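Local coordinates for protein cytosol aminopeptidase (Staphylococcus aureus subsp. aureus, PDB 3KZW) that probably removes amino-terminal residues, leucine among them, from peptides as a manganese-dependent aminopeptidase assembled from six chains, at residues N225-T230 and N312-I317; E221-H226 and V232-K237; Y292-K295 and G299-T302. All blocks are in the same frame, centred on the assembly; numbering follows the deposited sequence.

Contact 1: residues N225-T230 and N312-I317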
ATOM      1  N   ASN A 225     -24.739 -39.154  -5.555  1.00  2.67           N
ATOM      2  CA  ASN A 225     -25.380 -39.544  -6.812  1.00  2.68           C
ATOM      3  C   ASN A 225     -24.420 -40.175  -7.817  1.00  2.67           C
ATOM      4  O   ASN A 225     -24.807 -41.072  -8.569  1.00  2.72           O
ATOM      5  CB  ASN A 225     -26.107 -38.354  -7.446  1.00  2.67           C
ATOM      6  CG  ASN A 225     -27.338 -37.927  -6.656  1.00  2.81           C
ATOM      7  OD1 ASN A 225     -27.977 -38.739  -5.981  1.00  2.89           O
ATOM      8  ND2 ASN A 225     -27.683 -36.644  -6.747  1.00  2.84           N
ATOM      9  N   HIS A 226     -23.171 -39.710  -7.819  1.00  2.64           N
ATOM     10  CA  HIS A 226     -22.158 -40.227  -8.730  1.00  2.63           C
ATOM     11  C   HIS A 226     -21.776 -41.673  -8.413  1.00  2.67           C
ATOM     12  O   HIS A 226     -21.658 -42.496  -9.321  1.00  2.72           O
ATOM     13  CB  HIS A 226     -20.914 -39.339  -8.732  1.00  2.60           C
ATOM     14  CG  HIS A 226     -19.807 -39.865  -9.587  1.00  2.65           C
ATOM     15  ND1 HIS A 226     -19.794 -39.724 -10.958  1.00  2.66           N
ATOM     16  CD2 HIS A 226     -18.681 -40.547  -9.269  1.00  2.67           C
ATOM     17  CE1 HIS A 226     -18.705 -40.291 -11.447  1.00  2.70           C
ATOM     18  NE2 HIS A 226     -18.014 -40.798 -10.443  1.00  2.67           N
ATOM     19  N   PHE A 227     -21.587 -41.972  -7.129  1.00  2.65           N
ATOM     20  CA  PHE A 227     -21.179 -43.307  -6.693  1.00  2.64           C
ATOM     21  C   PHE A 227     -22.353 -44.216  -6.325  1.00  2.65           C
ATOM     22  O   PHE A 227     -22.151 -45.308  -5.783  1.00  2.64           O
ATOM     23  CB  PHE A 227     -20.216 -43.210  -5.506  1.00  2.66           C
ATOM     24  CG  PHE A 227     -18.863 -42.660  -5.856  1.00  2.66           C
ATOM     25  CD1 PHE A 227     -18.017 -43.345  -6.725  1.00  2.64           C
ATOM     26  CD2 PHE A 227     -18.422 -41.467  -5.295  1.00  2.65           C
ATOM     27  CE1 PHE A 227     -16.760 -42.843  -7.041  1.00  2.63           C
ATOM     28  CE2 PHE A 227     -17.165 -40.955  -5.604  1.00  2.63           C
ATOM     29  CZ  PHE A 227     -16.333 -41.646  -6.480  1.00  2.66           C
ATOM     30  N   LYS A 228     -23.569 -43.772  -6.638  1.00  2.69           N
ATOM     31  CA  LYS A 228     -24.794 -44.445  -6.199  1.00  2.70           C
ATOM     32  C   LYS A 228     -24.876 -45.921  -6.608  1.00  2.73           C
ATOM     33  O   LYS A 228     -25.216 -46.775  -5.784  1.00  2.79           O
ATOM     34  CB  LYS A 228     -26.033 -43.678  -6.669  1.00  2.68           C
ATOM     35  CG  LYS A 228     -27.286 -43.992  -5.870  1.00  2.74           C
ATOM     36  CD  LYS A 228     -28.441 -43.070  -6.232  1.00  2.84           C
ATOM     37  CE  LYS A 228     -29.709 -43.475  -5.488  1.00  2.87           C
ATOM     38  NZ  LYS A 228     -30.872 -42.608  -5.831  1.00  2.85           N
ATOM     39  N   ASN A 229     -24.554 -46.219  -7.866  1.00  2.71           N
ATOM     40  CA  ASN A 229     -24.631 -47.595  -8.368  1.00  2.76           C
ATOM     41  C   ASN A 229     -23.277 -48.306  -8.483  1.00  2.73           C
ATOM     42  O   ASN A 229     -23.122 -49.253  -9.263  1.00  2.74           O
ATOM     43  CB  ASN A 229     -25.385 -47.637  -9.705  1.00  2.77           C
ATOM     44  CG  ASN A 229     -26.870 -47.340  -9.553  1.00  2.83           C
ATOM     45  OD1 ASN A 229     -27.521 -47.805  -8.612  1.00  2.80           O
ATOM     46  ND2 ASN A 229     -27.414 -46.566 -10.488  1.00  2.85           N
ATOM     47  N   THR A 230     -22.306 -47.854  -7.692  1.00  2.71           N
ATOM     48  CA  THR A 230     -20.948 -48.397  -7.752  1.00  2.68           C
ATOM     49  C   THR A 230     -20.582 -49.163  -6.482  1.00  2.66           C
ATOM     50  O   THR A 230     -21.385 -49.268  -5.553  1.00  2.65           O
ATOM     51  CB  THR A 230     -19.890 -47.287  -8.003  1.00  2.68           C
ATOM     52  OG1 THR A 230     -19.844 -46.398  -6.879  1.00  2.70           O
ATOM     53  CG2 THR A 230     -20.209 -46.496  -9.271  1.00  2.66           C
ATOM     54  N   ASN A 312      -9.940 -33.557  -6.280  1.00  2.64           N
ATOM     55  CA  ASN A 312      -8.894 -34.477  -6.717  1.00  2.69           C
ATOM     56  C   ASN A 312      -8.882 -35.807  -5.950  1.00  2.69           C
ATOM     57  O   ASN A 312      -8.506 -36.841  -6.507  1.00  2.67           O
ATOM     58  CB  ASN A 312      -7.521 -33.792  -6.682  1.00  2.69           C
ATOM     59  CG  ASN A 312      -7.388 -32.688  -7.729  1.00  2.65           C
ATOM     60  OD1 ASN A 312      -8.338 -32.375  -8.451  1.00  2.65           O
ATOM     61  ND2 ASN A 312      -6.204 -32.095  -7.813  1.00  2.62           N
ATOM     62  N   VAL A 313      -9.298 -35.775  -4.683  1.00  2.67           N
ATOM     63  CA  VAL A 313      -9.475 -36.998  -3.893  1.00  2.65           C
ATOM     64  C   VAL A 313     -10.590 -37.851  -4.498  1.00  2.66           C
ATOM     65  O   VAL A 313     -10.433 -39.061  -4.658  1.00  2.73           O
ATOM     66  CB  VAL A 313      -9.752 -36.692  -2.393  1.00  2.66           C
ATOM     67  CG1 VAL A 313     -10.234 -37.936  -1.651  1.00  2.53           C
ATOM     68  CG2 VAL A 313      -8.502 -36.136  -1.722  1.00  2.70           C
ATOM     69  N   VAL A 314     -11.705 -37.208  -4.844  1.00  2.67           N
ATOM     70  CA  VAL A 314     -12.823 -37.871  -5.520  1.00  2.65           C
ATOM     71  C   VAL A 314     -12.350 -38.501  -6.832  1.00  2.66           C
ATOM     72  O   VAL A 314     -12.719 -39.632  -7.148  1.00  2.72           O
ATOM     73  CB  VAL A 314     -14.011 -36.895  -5.772  1.00  2.64           C
ATOM     74  CG1 VAL A 314     -15.108 -37.561  -6.595  1.00  2.61           C
ATOM     75  CG2 VAL A 314     -14.582 -36.395  -4.457  1.00  2.59           C
ATOM     76  N   GLY A 315     -11.519 -37.772  -7.575  1.00  2.63           N
ATOM     77  CA  GLY A 315     -10.944 -38.263  -8.826  1.00  2.60           C
ATOM     78  C   GLY A 315     -10.075 -39.492  -8.644  1.00  2.63           C
ATOM     79  O   GLY A 315     -10.178 -40.450  -9.413  1.00  2.62           O
ATOM     80  N   ILE A 316      -9.224 -39.463  -7.617  1.00  2.67           N
ATOM     81  CA  ILE A 316      -8.334 -40.584  -7.291  1.00  2.65           C
ATOM     82  C   ILE A 316      -9.130 -41.849  -6.957  1.00  2.66           C
ATOM     83  O   ILE A 316      -8.819 -42.934  -7.457  1.00  2.69           O
ATOM     84  CB  ILE A 316      -7.349 -40.228  -6.142  1.00  2.63           C
ATOM     85  CG1 ILE A 316      -6.346 -39.167  -6.605  1.00  2.67           C
ATOM     86  CG2 ILE A 316      -6.598 -41.461  -5.666  1.00  2.58           C
ATOM     87  CD1 ILE A 316      -5.656 -38.415  -5.474  1.00  2.66           C
ATOM     88  N   ILE A 317     -10.161 -41.700  -6.127  1.00  2.63           N
ATOM     89  CA  ILE A 317     -11.022 -42.820  -5.745  1.00  2.64           C
ATOM     90  C   ILE A 317     -11.825 -43.332  -6.950  1.00  2.68           C
ATOM     91  O   ILE A 317     -12.004 -44.543  -7.115  1.00  2.69           O
ATOM     92  CB  ILE A 317     -11.939 -42.451  -4.550  1.00  2.60           C
ATOM     93  CG1 ILE A 317     -11.088 -42.171  -3.305  1.00  2.59           C
ATOM     94  CG2 ILE A 317     -12.947 -43.563  -4.262  1.00  2.60           C
ATOM     95  CD1 ILE A 317     -11.807 -41.427  -2.192  1.00  2.62           C
TER
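Phe-227 and Val-314 have the nearest CA atoms of the two segments, 10.0 Å apart, so the backbones stand well clear of each other where helix 216-226 ends beside helix 308-322. A single aromatic side chain bridges the gap. Phe-227 is the first residue past the helix to leave helical angles, and its CG, set opposite its own carbonyl carbon (chi1 -70°), carries the ring toward the neighbouring helix. The far end of the ring does the touching. CE2 lies 4.1 Å from CG1 of Val-314, and CZ is 4.5 Å from CG2 of Ile-317; both methyls meet the ring obliquely. These two residues are three apart in sequence and therefore offer neighbouring positions on one side of the helix. Behind them the packing continues, with Val-314 on Leu-202 and Leu-333, and Ile-317 on Ile-329 of strand 328-338.

His-226 of the same segment lies edge-on over one face of the Phe-227 ring. Its CD2 sits 3.6 Å above the ring plane, over the centre. NE2, the ring atom next to CD2, hydrogen-bonds to Glu-318 OE1, one residue beyond 312-317 on the second helix. The chain then reverses in a type I turn from Phe-227 to Thr-230. Here Phe-227 O accepts both Thr-230 N and, at 2.8 Å, Thr-230 OG1; the two donors approach from the same face of the carbonyl plane, and OG1 is tilted 35° from it.

Division of labour is the lesson of this example: hydrocarbon alone joins the segments in the buried centre, whereas polar groups at the helix end find partners in the turn and through His-226. The chemistry implies cohesion by apolar burial, while the two bonds to Phe-227 O and that of His-226 NE2 with Glu-318 probably help to set the course of the chain.

Contact 2: residues E221-H226 and V232-K237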
ATOM      1  N   GLU A 221     -24.121 -33.981  -2.199  1.00  2.62           N
ATOM      2  CA  GLU A 221     -25.201 -34.630  -2.939  1.00  2.63           C
ATOM      3  C   GLU A 221     -24.738 -35.174  -4.290  1.00  2.67           C
ATOM      4  O   GLU A 221     -25.163 -36.256  -4.705  1.00  2.70           O
ATOM      5  CB  GLU A 221     -26.375 -33.665  -3.136  1.00  2.62           C
ATOM      6  CG  GLU A 221     -27.178 -33.394  -1.870  1.00  2.70           C
ATOM      7  CD  GLU A 221     -28.163 -32.239  -2.012  1.00  2.85           C
ATOM      8  OE1 GLU A 221     -28.226 -31.613  -3.097  1.00  2.81           O
ATOM      9  OE2 GLU A 221     -28.876 -31.957  -1.024  1.00  2.86           O
ATOM     10  N   ASP A 222     -23.869 -34.423  -4.965  1.00  2.65           N
ATOM     11  CA  ASP A 222     -23.329 -34.835  -6.261  1.00  2.69           C
ATOM     12  C   ASP A 222     -22.430 -36.064  -6.143  1.00  2.69           C
ATOM     13  O   ASP A 222     -22.441 -36.928  -7.021  1.00  2.74           O
ATOM     14  CB  ASP A 222     -22.567 -33.685  -6.930  1.00  2.67           C
ATOM     15  CG  ASP A 222     -23.489 -32.653  -7.574  1.00  2.87           C
ATOM     16  OD1 ASP A 222     -24.730 -32.729  -7.391  1.00  2.90           O
ATOM     17  OD2 ASP A 222     -22.962 -31.753  -8.266  1.00  2.98           O
ATOM     18  N   ILE A 223     -21.661 -36.133  -5.058  1.00  2.64           N
ATOM     19  CA  ILE A 223     -20.783 -37.274  -4.792  1.00  2.63           C
ATOM     20  C   ILE A 223     -21.606 -38.538  -4.506  1.00  2.66           C
ATOM     21  O   ILE A 223     -21.285 -39.618  -5.010  1.00  2.63           O
ATOM     22  CB  ILE A 223     -19.777 -36.971  -3.646  1.00  2.62           C
ATOM     23  CG1 ILE A 223     -18.803 -35.871  -4.073  1.00  2.64           C
ATOM     24  CG2 ILE A 223     -18.990 -38.218  -3.256  1.00  2.65           C
ATOM     25  CD1 ILE A 223     -18.115 -35.157  -2.917  1.00  2.64           C
ATOM     26  N   VAL A 224     -22.670 -38.389  -3.715  1.00  2.64           N
ATOM     27  CA  VAL A 224     -23.600 -39.485  -3.430  1.00  2.62           C
ATOM     28  C   VAL A 224     -24.196 -40.042  -4.724  1.00  2.65           C
ATOM     29  O   VAL A 224     -24.147 -41.250  -4.965  1.00  2.70           O
ATOM     30  CB  VAL A 224     -24.738 -39.045  -2.467  1.00  2.61           C
ATOM     31  CG1 VAL A 224     -25.820 -40.114  -2.360  1.00  2.57           C
ATOM     32  CG2 VAL A 224     -24.185 -38.728  -1.097  1.00  2.58           C
ATOM     33  N   ASN A 225     -24.739 -39.154  -5.555  1.00  2.67           N
ATOM     34  CA  ASN A 225     -25.380 -39.544  -6.812  1.00  2.68           C
ATOM     35  C   ASN A 225     -24.420 -40.175  -7.817  1.00  2.67           C
ATOM     36  O   ASN A 225     -24.807 -41.072  -8.569  1.00  2.72           O
ATOM     37  CB  ASN A 225     -26.107 -38.354  -7.446  1.00  2.67           C
ATOM     38  CG  ASN A 225     -27.338 -37.927  -6.656  1.00  2.81           C
ATOM     39  OD1 ASN A 225     -27.977 -38.739  -5.981  1.00  2.89           O
ATOM     40  ND2 ASN A 225     -27.683 -36.644  -6.747  1.00  2.84           N
ATOM     41  N   HIS A 226     -23.171 -39.710  -7.819  1.00  2.64           N
ATOM     42  CA  HIS A 226     -22.158 -40.227  -8.730  1.00  2.63           C
ATOM     43  C   HIS A 226     -21.776 -41.673  -8.413  1.00  2.67           C
ATOM     44  O   HIS A 226     -21.658 -42.496  -9.321  1.00  2.72           O
ATOM     45  CB  HIS A 226     -20.914 -39.339  -8.732  1.00  2.60           C
ATOM     46  CG  HIS A 226     -19.807 -39.865  -9.587  1.00  2.65           C
ATOM     47  ND1 HIS A 226     -19.794 -39.724 -10.958  1.00  2.66           N
ATOM     48  CD2 HIS A 226     -18.681 -40.547  -9.269  1.00  2.67           C
ATOM     49  CE1 HIS A 226     -18.705 -40.291 -11.447  1.00  2.70           C
ATOM     50  NE2 HIS A 226     -18.014 -40.798 -10.443  1.00  2.67           N
ATOM     51  N   VAL A 232     -18.404 -48.120  -4.514  1.00  2.66           N
ATOM     52  CA  VAL A 232     -17.990 -47.064  -3.588  1.00  2.65           C
ATOM     53  C   VAL A 232     -19.139 -46.580  -2.695  1.00  2.66           C
ATOM     54  O   VAL A 232     -20.183 -46.149  -3.189  1.00  2.67           O
ATOM     55  CB  VAL A 232     -17.380 -45.861  -4.352  1.00  2.63           C
ATOM     56  CG1 VAL A 232     -16.990 -44.754  -3.396  1.00  2.61           C
ATOM     57  CG2 VAL A 232     -16.175 -46.296  -5.167  1.00  2.66           C
ATOM     58  N   LYS A 233     -18.929 -46.653  -1.381  1.00  2.66           N
ATOM     59  CA  LYS A 233     -19.916 -46.202  -0.398  1.00  2.65           C
ATOM     60  C   LYS A 233     -19.654 -44.755  -0.001  1.00  2.66           C
ATOM     61  O   LYS A 233     -18.503 -44.347   0.162  1.00  2.69           O
ATOM     62  CB  LYS A 233     -19.892 -47.094   0.850  1.00  2.62           C
ATOM     63  CG  LYS A 233     -20.068 -48.590   0.584  1.00  2.72           C
ATOM     64  CD  LYS A 233     -21.525 -48.958   0.287  1.00  2.81           C
ATOM     65  CE  LYS A 233     -21.649 -50.389  -0.234  1.00  2.82           C
ATOM     66  NZ  LYS A 233     -21.138 -50.525  -1.634  1.00  2.81           N
ATOM     67  N   VAL A 234     -20.726 -43.982   0.150  1.00  2.66           N
ATOM     68  CA  VAL A 234     -20.617 -42.574   0.528  1.00  2.62           C
ATOM     69  C   VAL A 234     -21.510 -42.265   1.728  1.00  2.64           C
ATOM     70  O   VAL A 234     -22.707 -42.562   1.712  1.00  2.64           O
ATOM     71  CB  VAL A 234     -20.971 -41.623  -0.650  1.00  2.62           C
ATOM     72  CG1 VAL A 234     -20.794 -40.163  -0.243  1.00  2.64           C
ATOM     73  CG2 VAL A 234     -20.121 -41.931  -1.876  1.00  2.59           C
ATOM     74  N   ASP A 235     -20.912 -41.682   2.767  1.00  2.63           N
ATOM     75  CA  ASP A 235     -21.648 -41.217   3.939  1.00  2.66           C
ATOM     76  C   ASP A 235     -21.518 -39.707   4.076  1.00  2.64           C
ATOM     77  O   ASP A 235     -20.415 -39.166   4.017  1.00  2.64           O
ATOM     78  CB  ASP A 235     -21.145 -41.904   5.213  1.00  2.68           C
ATOM     79  CG  ASP A 235     -21.920 -41.477   6.455  1.00  2.85           C
ATOM     80  OD1 ASP A 235     -23.073 -41.932   6.628  1.00  2.85           O
ATOM     81  OD2 ASP A 235     -21.371 -40.691   7.262  1.00  2.90           O
ATOM     82  N   VAL A 236     -22.652 -39.035   4.256  1.00  2.66           N
ATOM     83  CA  VAL A 236     -22.680 -37.581   4.405  1.00  2.65           C
ATOM     84  C   VAL A 236     -23.116 -37.188   5.812  1.00  2.63           C
ATOM     85  O   VAL A 236     -24.160 -37.622   6.304  1.00  2.64           O
ATOM     86  CB  VAL A 236     -23.583 -36.897   3.343  1.00  2.65           C
ATOM     87  CG1 VAL A 236     -23.700 -35.397   3.605  1.00  2.67           C
ATOM     88  CG2 VAL A 236     -23.038 -37.139   1.949  1.00  2.67           C
ATOM     89  N   LYS A 237     -22.295 -36.360   6.446  1.00  2.63           N
ATOM     90  CA  LYS A 237     -22.545 -35.872   7.790  1.00  2.64           C
ATOM     91  C   LYS A 237     -23.046 -34.431   7.700  1.00  2.64           C
ATOM     92  O   LYS A 237     -22.276 -33.524   7.364  1.00  2.64           O
ATOM     93  CB  LYS A 237     -21.245 -35.949   8.592  1.00  2.61           C
ATOM     94  CG  LYS A 237     -21.419 -36.213  10.067  1.00  2.67           C
ATOM     95  CD  LYS A 237     -20.169 -36.860  10.660  1.00  2.70           C
ATOM     96  CE  LYS A 237     -20.128 -38.357  10.380  1.00  2.72           C
ATOM     97  NZ  LYS A 237     -18.983 -39.001  11.061  1.00  2.75           N
TER
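No aromatic ring of either segment takes part where Ile-223 and Val-224 face Val-234 and Val-236; the closest approaches are all between aliphatic branches, and the ring of Phe-227, just past the helix, packs against Val-234. Here a helix is joined by a tight turn to an antiparallel-paired strand of the mixed sheet in the alpha/beta catalytic domain, and packs on that sheet's face. The 221-226 part of the helix and strand 233-237 run nearly antiparallel, at 157°, with the axes of the two short segments 8.3 Å apart at closest approach. The strand's antiparallel partner is strand 262-269.

Alternate strand residues point their CB atoms at the helix. Val-234 is central: its CG1 meets CG2 of Ile-223 at 4.0 Å, and the two side chains cross at about a right angle, while its CG2 faces the same Ile-223 methyl. Placed opposite its own backbone N, the CG2 branch of Ile-223 is directed at this valine, whereas the CD1 end of the residue packs on Val-314 of helix 308-322. Val-224 spans two strand positions with one methyl: its CG2 lies 3.8 Å from Val-234 CG1 and 3.6 Å from Val-236 CG2.

Contact 3: residues Y292-K295 and G299-T302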
ATOM      1  N   TYR A 292     -13.424 -12.608   8.048  1.00  2.63           N
ATOM      2  CA  TYR A 292     -13.145 -11.249   8.513  1.00  2.62           C
ATOM      3  C   TYR A 292     -11.726 -10.790   8.187  1.00  2.64           C
ATOM      4  O   TYR A 292     -11.467  -9.591   8.085  1.00  2.70           O
ATOM      5  CB  TYR A 292     -13.464 -11.092  10.004  1.00  2.60           C
ATOM      6  CG  TYR A 292     -14.904 -10.705  10.265  1.00  2.59           C
ATOM      7  CD1 TYR A 292     -15.316  -9.375  10.168  1.00  2.62           C
ATOM      8  CD2 TYR A 292     -15.857 -11.666  10.596  1.00  2.56           C
ATOM      9  CE1 TYR A 292     -16.639  -9.009  10.400  1.00  2.61           C
ATOM     10  CE2 TYR A 292     -17.183 -11.309  10.832  1.00  2.62           C
ATOM     11  CZ  TYR A 292     -17.567  -9.979  10.732  1.00  2.64           C
ATOM     12  OH  TYR A 292     -18.877  -9.621  10.963  1.00  2.59           O
ATOM     13  N   SER A 293     -10.814 -11.744   8.012  1.00  2.66           N
ATOM     14  CA  SER A 293      -9.509 -11.462   7.421  1.00  2.67           C
ATOM     15  C   SER A 293      -9.665 -11.482   5.895  1.00  2.71           C
ATOM     16  O   SER A 293      -9.117 -12.345   5.197  1.00  2.75           O
ATOM     17  CB  SER A 293      -8.474 -12.482   7.891  1.00  2.65           C
ATOM     18  OG  SER A 293      -8.441 -12.556   9.305  1.00  2.65           O
ATOM     19  N   ILE A 294     -10.426 -10.507   5.401  1.00  2.68           N
ATOM     20  CA  ILE A 294     -10.903 -10.460   4.020  1.00  2.65           C
ATOM     21  C   ILE A 294      -9.774 -10.353   2.985  1.00  2.68           C
ATOM     22  O   ILE A 294      -8.760  -9.689   3.220  1.00  2.71           O
ATOM     23  CB  ILE A 294     -11.962  -9.321   3.845  1.00  2.68           C
ATOM     24  CG1 ILE A 294     -12.704  -9.448   2.508  1.00  2.66           C
ATOM     25  CG2 ILE A 294     -11.332  -7.930   4.043  1.00  2.63           C
ATOM     26  CD1 ILE A 294     -14.008  -8.683   2.440  1.00  2.62           C
ATOM     27  N   LYS A 295      -9.960 -11.030   1.853  1.00  2.66           N
ATOM     28  CA  LYS A 295      -9.026 -10.974   0.732  1.00  2.67           C
ATOM     29  C   LYS A 295      -9.177  -9.671  -0.054  1.00  2.71           C
ATOM     30  O   LYS A 295     -10.211  -9.002   0.027  1.00  2.77           O
ATOM     31  CB  LYS A 295      -9.259 -12.158  -0.205  1.00  2.67           C
ATOM     32  CG  LYS A 295      -8.792 -13.493   0.328  1.00  2.62           C
ATOM     33  CD  LYS A 295      -9.467 -14.623  -0.424  1.00  2.65           C
ATOM     34  CE  LYS A 295      -8.548 -15.828  -0.572  1.00  2.75           C
ATOM     35  NZ  LYS A 295      -8.301 -16.537   0.703  1.00  2.63           N
ATOM     36  N   GLY A 299      -7.414 -10.983  -4.967  1.00  2.77           N
ATOM     37  CA  GLY A 299      -7.269 -12.147  -4.096  1.00  2.69           C
ATOM     38  C   GLY A 299      -8.445 -13.104  -4.130  1.00  2.70           C
ATOM     39  O   GLY A 299      -8.260 -14.314  -4.013  1.00  2.77           O
ATOM     40  N   MET A 300      -9.655 -12.567  -4.292  1.00  2.73           N
ATOM     41  CA  MET A 300     -10.873 -13.389  -4.328  1.00  2.75           C
ATOM     42  C   MET A 300     -11.136 -14.059  -5.677  1.00  2.76           C
ATOM     43  O   MET A 300     -11.869 -15.051  -5.745  1.00  2.67           O
ATOM     44  CB  MET A 300     -12.096 -12.576  -3.914  1.00  2.73           C
ATOM     45  CG  MET A 300     -12.277 -12.483  -2.424  1.00  2.77           C
ATOM     46  SD  MET A 300     -13.979 -12.143  -1.963  1.00  2.94           S
ATOM     47  CE  MET A 300     -13.719 -11.349  -0.384  1.00  2.68           C
ATOM     48  N   ALA A 301     -10.551 -13.508  -6.741  1.00  2.75           N
ATOM     49  CA  ALA A 301     -10.641 -14.100  -8.074  1.00  2.74           C
ATOM     50  C   ALA A 301     -10.191 -15.560  -8.040  1.00  2.77           C
ATOM     51  O   ALA A 301      -9.202 -15.896  -7.380  1.00  2.85           O
ATOM     52  CB  ALA A 301      -9.802 -13.306  -9.066  1.00  2.71           C
ATOM     53  N   THR A 302     -10.936 -16.414  -8.738  1.00  2.72           N
ATOM     54  CA  THR A 302     -10.637 -17.851  -8.857  1.00  2.72           C
ATOM     55  C   THR A 302     -10.610 -18.617  -7.521  1.00  2.70           C
ATOM     56  O   THR A 302      -9.927 -19.636  -7.400  1.00  2.75           O
ATOM     57  CB  THR A 302      -9.336 -18.132  -9.675  1.00  2.75           C
ATOM     58  OG1 THR A 302      -8.187 -17.686  -8.941  1.00  2.70           O
ATOM     59  CG2 THR A 302      -9.377 -17.442 -11.038  1.00  2.77           C
TER
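Apolar packing comes first, with Ile-294 and Met-300 crossing at a slant, the CE methyl of the methionine against the CG1-CD1 branch of the isoleucine. CE of Met-300 lies 3.6 Å from CG1 of Ile-294 and 3.9 Å from its CD1. That branch is presented because CG1 stands opposite the backbone N (chi1 -167°), while the methionine chain reaches it by running extended beyond CG. Nearer the backbone, CB of Lys-295 packs 3.8 Å from CG of Met-300.

A second kind of contact joins side chain to backbone. The two backbones come nearest at Lys-295 and Gly-299, CA to CA 5.3 Å, and the aliphatic part of the lysine passes alongside the glycine carbonyl: CE is 3.8 Å from Gly-299 O, a van der Waals contact.

The charged end belongs to a third group. Bends at chi3 and chi4 lead the lysine away from the 299-302 segment, and NZ forms salt bridges with Asp-365 and Asp-288. Asp-365 lies in the NTDAEGRL signature of leucine aminopeptidases, and Lys-295 and Asp-288 probably correspond to the active-site lysine and a metal-ligand aspartate of relatives; the contact thus places the lysine at the probable active site, although no manganese is present here.

Contacts between subunits complete the setting: Ile-294 packs on Ile-294 of both the second and the third subunit, and Met-300 on Tyr-292 of the second. Within the chain, the contact closes the short passage from strand 287-288 through a loop into the short, weakly bonded helix 297-300, ahead of helix 308-322.

Contacts 1 and 2 form one continuous patch of apolar packing, buried at contact 1 and partly buried at contact 2, their centres 8 Å apart: both use helix 216-226, share Asn-225 and His-226, and touch where the Phe-227 ring packs on Val-232. Together they pack the end of this helix against strand 233-237 on one side and helix 308-322 on an adjacent side. Contact 3 lies about 30 Å from the centre of either and touches neither. Along the chain contact 2 closes first; contact 3 then falls inside the long loop that contact 1 closes, just ahead of helix 308-322. One catalytic domain thus combines a helix-on-sheet interior with a distant loop region where subunits of the hexamer meet.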